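Local coordinates for beta-galactosidase (PDB 3OGS), which probably hydrolyses terminal non-reducing beta-D-galactose residues in beta-D-galactosides, as a member of glycosyl hydrolase family 35, at residues A121-G126 against G331-P336. Numbering follows the deposited sequence.
Sequences AEVSGG and GNLGHP. With IPT (1-methylethyl 1-thio-beta-D-galactopyranoside), chain E.
His335, with its ring swung between its own backbone N and carbonyl carbon (chi1 78°), lies alongside Glu122, whose CG stands anti to its carbonyl carbon (chi1 -71°). One ring face receives Glu122 CA in a CH-pi contact, 3.8 Å from the ring centroid and displaced toward the rim, while Glu122 CG packs 3.5 Å from His335 NE2. A flat ring suits this place because it can lie against both the backbone and the aliphatic stem of the glutamate. Beyond that stem the chain bends at chi2 (75°) and carries the carboxylate to the bound thiogalactoside, where OE1 and OE2 each accept a hydroxyl: Glu122 OE1 from ligand O6 at 2.7 Å and Glu122 OE2 from ligand O4 at 2.6 Å. Tyr342 OH also bonds to OE1, a second grip that helps fix the carboxylate's rotation.

Behind this site the backbones meet in a single antiparallel beta bridge, with Val123 and Gly334 as its non-hydrogen-bonded pair and one bond on each flank. Ser124 N gives a nearly straight bond to Leu333 O (2.8 Å), and His335 N gives a longer one to Glu122 O (3.2 Å), its donor well above the carbonyl plane. The bridge joins the loops that follow strands 110-116 and 318-322 of the TIM barrel, tying the sugar-binding loop to one about 200 residues further along the sequence. Gly334 brings no side chain to the bridge, where its CA comes 3.8 Å from Glu122 O. Val123 and Leu333, both buried and apolar, touch through CG1 and CD1, a contact that asks for no polar partner. Ser124 lays its CB 3.5 Å from Gly334 O; its hydroxyl is bonded to Leu787 N, so this small polar residue links the paired loops to a third part of the chain.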
ATOM      1  N   ALA A 121     -10.921  -0.510  -1.575  1.00 11.09           N
ATOM      2  CA  ALA A 121      -9.595  -0.626  -0.857  1.00 10.16           C
ATOM      3  C   ALA A 121      -9.278  -1.952  -0.175  1.00 11.06           C
ATOM      4  O   ALA A 121      -8.250  -2.050   0.549  1.00 11.78           O
ATOM      5  CB  ALA A 121      -9.450   0.559   0.217  1.00  9.16           C
ATOM      6  N   GLU A 122     -10.060  -3.000  -0.510  1.00  9.78           N
ATOM      7  CA  GLU A 122      -9.937  -4.278   0.208  1.00 10.78           C
ATOM      8  C   GLU A 122     -10.051  -4.131   1.740  1.00 10.75           C
ATOM      9  O   GLU A 122      -9.451  -4.911   2.492  1.00 11.68           O
ATOM     10  CB  GLU A 122      -8.611  -5.039  -0.209  1.00 10.77           C
ATOM     11  CG  GLU A 122      -8.660  -5.631  -1.739  1.00 10.70           C
ATOM     12  CD  GLU A 122      -8.501  -4.519  -2.822  1.00 13.98           C
ATOM     13  OE1 GLU A 122      -7.431  -3.868  -2.782  1.00 15.20           O
ATOM     14  OE2 GLU A 122      -9.428  -4.306  -3.683  1.00 14.22           O
ATOM     15  N   VAL A 123     -10.817  -3.169   2.205  1.00 10.60           N
ATOM     16  CA  VAL A 123     -11.056  -3.006   3.683  1.00 10.54           C
ATOM     17  C   VAL A 123     -12.495  -3.472   3.973  1.00 10.32           C
ATOM     18  O   VAL A 123     -13.354  -3.508   3.037  1.00 11.39           O
ATOM     19  CB  VAL A 123     -10.880  -1.500   4.189  1.00 10.95           C
ATOM     20  CG1 VAL A 123      -9.404  -0.931   3.849  1.00 12.55           C
ATOM     21  CG2 VAL A 123     -12.010  -0.487   3.664  1.00 11.50           C
ATOM     22  N   SER A 124     -12.778  -3.824   5.245  1.00  8.60           N
ATOM     23  CA  SER A 124     -14.166  -4.233   5.648  1.00  9.86           C
ATOM     24  C   SER A 124     -15.248  -3.194   5.206  1.00 10.56           C
ATOM     25  O   SER A 124     -15.118  -2.010   5.508  1.00 10.80           O
ATOM     26  CB  SER A 124     -14.234  -4.422   7.209  1.00 10.87           C
ATOM     27  OG  SER A 124     -15.521  -4.954   7.566  1.00 13.32           O
ATOM     28  N   GLY A 125     -16.341  -3.666   4.572  1.00 10.97           N
ATOM     29  CA  GLY A 125     -17.459  -2.854   4.051  1.00 10.89           C
ATOM     30  C   GLY A 125     -17.131  -1.919   2.898  1.00 10.19           C
ATOM     31  O   GLY A 125     -17.964  -1.066   2.542  1.00 12.37           O
ATOM     32  N   GLY A 126     -15.889  -1.989   2.356  1.00 11.77           N
ATOM     33  CA  GLY A 126     -15.349  -0.975   1.451  1.00  9.55           C
ATOM     34  C   GLY A 126     -15.268   0.376   2.095  1.00 10.18           C
ATOM     35  O   GLY A 126     -15.345   1.398   1.391  1.00 11.63           O
ATOM     36  N   GLY A 331      -6.064  -5.445  13.393  1.00 12.32           N
ATOM     37  CA  GLY A 331      -7.317  -5.044  14.173  1.00 13.00           C
ATOM     38  C   GLY A 331      -8.617  -5.296  13.366  1.00 11.97           C
ATOM     39  O   GLY A 331      -9.529  -4.480  13.427  1.00 12.54           O
ATOM     40  N   ASN A 332      -8.668  -6.380  12.557  1.00 10.86           N
ATOM     41  CA  ASN A 332      -9.867  -6.730  11.730  1.00 10.59           C
ATOM     42  C   ASN A 332     -10.276  -5.674  10.680  1.00 11.04           C
ATOM     43  O   ASN A 332     -11.474  -5.672  10.236  1.00 12.05           O
ATOM     44  CB  ASN A 332     -11.096  -7.049  12.624  1.00 10.88           C
ATOM     45  CG  ASN A 332     -10.810  -8.242  13.600  1.00 10.21           C
ATOM     46  OD1 ASN A 332     -10.468  -9.367  13.151  1.00 11.39           O
ATOM     47  ND2 ASN A 332     -10.910  -7.990  14.953  1.00 10.50           N
ATOM     48  N   LEU A 333      -9.375  -4.747  10.287  1.00  9.92           N
ATOM     49  CA  LEU A 333      -9.871  -3.689   9.451  1.00 10.18           C
ATOM     50  C   LEU A 333     -10.119  -4.182   7.960  1.00 10.25           C
ATOM     51  O   LEU A 333     -10.772  -3.437   7.168  1.00 12.53           O
ATOM     52  CB  LEU A 333      -8.919  -2.432   9.542  1.00 10.80           C
ATOM     53  CG  LEU A 333      -7.560  -2.547   8.814  1.00 10.95           C
ATOM     54  CD1 LEU A 333      -7.536  -2.113   7.350  1.00 11.21           C
ATOM     55  CD2 LEU A 333      -6.551  -1.579   9.572  1.00 10.70           C
ATOM     56  N   GLY A 334      -9.583  -5.354   7.589  1.00  9.29           N
ATOM     57  CA  GLY A 334      -9.668  -5.912   6.152  1.00 10.61           C
ATOM     58  C   GLY A 334     -11.005  -6.562   5.741  1.00 13.68           C
ATOM     59  O   GLY A 334     -11.832  -6.908   6.624  1.00 13.33           O
ATOM     60  N   HIS A 335     -11.248  -6.775   4.411  1.00 13.30           N
ATOM     61  CA  HIS A 335     -12.484  -7.473   3.925  1.00 11.96           C
ATOM     62  C   HIS A 335     -12.213  -9.043   3.795  1.00 11.06           C
ATOM     63  O   HIS A 335     -11.062  -9.466   3.874  1.00 11.32           O
ATOM     64  CB  HIS A 335     -12.956  -6.878   2.539  1.00 11.47           C
ATOM     65  CG  HIS A 335     -12.164  -7.358   1.341  1.00 11.24           C
ATOM     66  ND1 HIS A 335     -12.760  -7.611   0.130  1.00 14.58           N
ATOM     67  CD2 HIS A 335     -10.828  -7.596   1.169  1.00  9.60           C
ATOM     68  CE1 HIS A 335     -11.839  -7.980  -0.756  1.00 12.58           C
ATOM     69  NE2 HIS A 335     -10.647  -7.987  -0.147  1.00 12.84           N
ATOM     70  N   PRO A 336     -13.261  -9.881   3.610  1.00 11.64           N
ATOM     71  CA  PRO A 336     -13.094 -11.425   3.518  1.00 11.99           C
ATOM     72  C   PRO A 336     -12.298 -11.835   2.289  1.00 14.30           C
ATOM     73  O   PRO A 336     -11.762 -12.965   2.234  1.00 14.79           O
ATOM     74  CB  PRO A 336     -14.581 -11.950   3.349  1.00  9.91           C
ATOM     75  CG  PRO A 336     -15.376 -10.781   4.031  1.00 12.69           C
ATOM     76  CD  PRO A 336     -14.683  -9.441   3.656  1.00 11.84           C
TER
HETATM   77  C1  IPT E1024      -9.750  -0.303  -7.679  1.00 13.67           C
HETATM   78  C2  IPT E1024     -10.314   0.363  -6.395  1.00 11.24           C
HETATM   79  O2  IPT E1024     -10.515   1.784  -6.657  1.00 15.00           O
HETATM   80  C3  IPT E1024      -9.298   0.324  -5.245  1.00  9.53           C
HETATM   81  O3  IPT E1024      -9.884   0.837  -4.031  1.00 12.42           O
HETATM   82  C4  IPT E1024      -8.747  -1.112  -4.970  1.00  9.18           C
HETATM   83  O4  IPT E1024      -9.909  -1.900  -4.543  1.00 12.74           O
HETATM   84  C5  IPT E1024      -8.142  -1.673  -6.332  1.00 12.80           C
HETATM   85  O5  IPT E1024      -9.214  -1.578  -7.314  1.00 13.90           O
HETATM   86  C6  IPT E1024      -7.608  -3.127  -6.222  1.00 11.86           C
HETATM   87  O6  IPT E1024      -6.542  -3.272  -5.247  1.00 14.98           O
HETATM   88  S1  IPT E1024     -11.129  -0.550  -8.809  1.00 19.74           S
HETATM   89  C1' IPT E1024     -10.091  -1.160 -10.144  1.00 21.96           C
HETATM   90  C2' IPT E1024     -10.161  -2.655 -10.536  1.00 26.10           C
HETATM   91  C3' IPT E1024     -10.293  -0.322 -11.379  1.00 27.35           C